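Local coordinates for putative uncharacterized protein (Chaetomium thermophilum, PDB 5F5T) that belongs to the PRP38 family of spliceosomal factors and is probably required for pre-mRNA splicing, at residues T36-A41 / C177-W182. Numbering follows the deposited sequence.
Sequences TIMEKA and CSTSLW
M38 and T179 meet in van der Waals packing: CG of M38 lies 3.9 Å from both branches of T179, the methyl CG2 and the hydroxyl OG1, the two side chains meeting at a slant. With chi1 at -60°, OG1 of T179 sits beside its backbone N and CG2 opposite that N, and from there the hydroxyl bonds C177 O at 3.2 Å, within its own turn. The donor stands well above the carbonyl plane. L89 of helix 87-98 packs against both M38 and T179, while F125 and L129 of helix 117-130 cover T179 further.

Between the backbones the link is a water, which donates to I37 O at 2.5 Å and accepts from S180 N at 3.3 Å.

At the more open, polar margin, the rest of the E39 side chain is stretched out past its first bend and carries OE1 to 3.7 Å from S178 O and 3.8 Å from S180 OG. OE1 also takes a salt bridge from R175 NH2, on the strand 175-176 paired with 179-180.

E39 is also the N-cap residue of helix 40-48. The contact thus joins the lead-in to that helix with a small antiparallel beta hairpin, 175-176 with 179-180, in the mainly helical PRP38 fold.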
loop_
_atom_site.group_PDB
_atom_site.type_symbol
_atom_site.label_atom_id
_atom_site.label_comp_id
_atom_site.label_asym_id
_atom_site.label_seq_id
_atom_site.Cartn_x
_atom_site.Cartn_y
_atom_site.Cartn_z
ATOM N N THR A 36 -3.383 17.398 -6.018
ATOM C CA THR A 36 -4.447 17.264 -5.029
ATOM C C THR A 36 -4.574 15.853 -4.452
ATOM O O THR A 36 -5.519 15.565 -3.714
ATOM C CB THR A 36 -5.797 17.681 -5.622
ATOM O OG1 THR A 36 -5.998 17.005 -6.868
ATOM C CG2 THR A 36 -5.814 19.179 -5.858
ATOM N N ILE A 37 -3.630 14.976 -4.782
ATOM C CA ILE A 37 -3.658 13.610 -4.261
ATOM C C ILE A 37 -3.420 13.616 -2.758
ATOM O O ILE A 37 -4.039 12.857 -2.013
ATOM C CB ILE A 37 -2.627 12.708 -4.956
ATOM C CG1 ILE A 37 -2.906 12.679 -6.460
ATOM C CG2 ILE A 37 -2.712 11.292 -4.418
ATOM C CD1 ILE A 37 -2.217 11.554 -7.199
ATOM N N MET A 38 -2.502 14.465 -2.317
ATOM C CA MET A 38 -2.283 14.656 -0.895
ATOM C C MET A 38 -3.079 15.868 -0.398
ATOM O O MET A 38 -3.292 16.827 -1.143
ATOM C CB MET A 38 -0.789 14.798 -0.606
ATOM C CG MET A 38 -0.059 13.463 -0.725
ATOM S SD MET A 38 1.727 13.600 -0.579
ATOM C CE MET A 38 1.792 14.445 0.982
ATOM N N GLU A 39 -3.538 15.804 0.848
ATOM C CA GLU A 39 -4.387 16.848 1.426
ATOM C C GLU A 39 -3.658 18.187 1.509
ATOM O O GLU A 39 -2.441 18.224 1.670
ATOM C CB GLU A 39 -4.865 16.421 2.815
ATOM C CG GLU A 39 -5.244 14.954 2.894
ATOM C CD GLU A 39 -5.202 14.406 4.307
ATOM O OE1 GLU A 39 -5.433 13.190 4.477
ATOM O OE2 GLU A 39 -4.926 15.185 5.244
ATOM N N LYS A 40 -4.412 19.280 1.412
ATOM C CA LYS A 40 -3.838 20.625 1.374
ATOM C C LYS A 40 -3.015 20.921 2.621
ATOM O O LYS A 40 -1.922 21.481 2.535
ATOM C CB LYS A 40 -4.943 21.673 1.218
ATOM C CG LYS A 40 -4.458 23.070 0.850
ATOM C CD LYS A 40 -5.630 24.043 0.774
ATOM C CE LYS A 40 -5.176 25.493 0.846
ATOM N NZ LYS A 40 -4.630 25.960 -0.461
ATOM N N ALA A 41 -3.544 20.519 3.774
ATOM C CA ALA A 41 -2.877 20.724 5.054
ATOM C C ALA A 41 -1.498 20.075 5.050
ATOM O O ALA A 41 -0.500 20.695 5.432
ATOM C CB ALA A 41 -3.723 20.170 6.185
ATOM N N CYS A 177 0.535 6.697 5.753
ATOM C CA CYS A 177 1.493 7.801 5.813
ATOM C C CYS A 177 0.799 9.153 5.734
ATOM O O CYS A 177 1.193 10.014 4.947
ATOM C CB CYS A 177 2.528 7.687 4.694
ATOM S SG CYS A 177 3.790 6.446 4.990
ATOM N N SER A 178 -0.267 9.304 6.514
ATOM C CA SER A 178 -0.978 10.570 6.636
ATOM C C SER A 178 -1.592 10.974 5.302
ATOM O O SER A 178 -1.934 12.138 5.089
ATOM C CB SER A 178 -0.038 11.669 7.144
ATOM O OG SER A 178 0.172 11.566 8.540
ATOM N N THR A 179 -1.751 9.999 4.415
ATOM C CA THR A 179 -2.291 10.250 3.088
ATOM C C THR A 179 -3.486 9.348 2.808
ATOM O O THR A 179 -3.416 8.134 3.005
ATOM C CB THR A 179 -1.226 10.018 2.002
ATOM O OG1 THR A 179 -0.119 10.901 2.217
ATOM C CG2 THR A 179 -1.805 10.253 0.612
ATOM N N SER A 180 -4.567 9.938 2.312
ATOM C CA SER A 180 -5.721 9.160 1.895
ATOM C C SER A 180 -5.459 8.629 0.497
ATOM O O SER A 180 -5.139 9.390 -0.419
ATOM C CB SER A 180 -6.994 9.999 1.924
ATOM O OG SER A 180 -7.430 10.209 3.254
ATOM N N LEU A 181 -5.620 7.323 0.331
ATOM C CA LEU A 181 -5.335 6.686 -0.943
ATOM C C LEU A 181 -6.641 6.594 -1.699
ATOM O O LEU A 181 -7.684 6.345 -1.095
ATOM C CB LEU A 181 -4.732 5.299 -0.734
ATOM C CG LEU A 181 -3.799 5.115 0.464
ATOM C CD1 LEU A 181 -3.412 3.649 0.629
ATOM C CD2 LEU A 181 -2.562 5.983 0.316
ATOM N N TRP A 182 -6.593 6.818 -3.008
ATOM C CA TRP A 182 -7.821 6.903 -3.784
ATOM C C TRP A 182 -8.530 5.567 -3.642
ATOM O O TRP A 182 -7.885 4.512 -3.666
ATOM C CB TRP A 182 -7.545 7.207 -5.253
ATOM C CG TRP A 182 -6.785 6.137 -5.956
ATOM C CD1 TRP A 182 -5.454 5.860 -5.862
ATOM C CD2 TRP A 182 -7.327 5.204 -6.892
ATOM N NE1 TRP A 182 -5.137 4.795 -6.676
ATOM C CE2 TRP A 182 -6.274 4.378 -7.321
ATOM C CE3 TRP A 182 -8.607 4.988 -7.412
ATOM C CZ2 TRP A 182 -6.463 3.349 -8.242
ATOM C CZ3 TRP A 182 -8.793 3.968 -8.321
ATOM C CH2 TRP A 182 -7.726 3.161 -8.730
HETATM O O HOH W 1 -4.615 12.590 0.355
#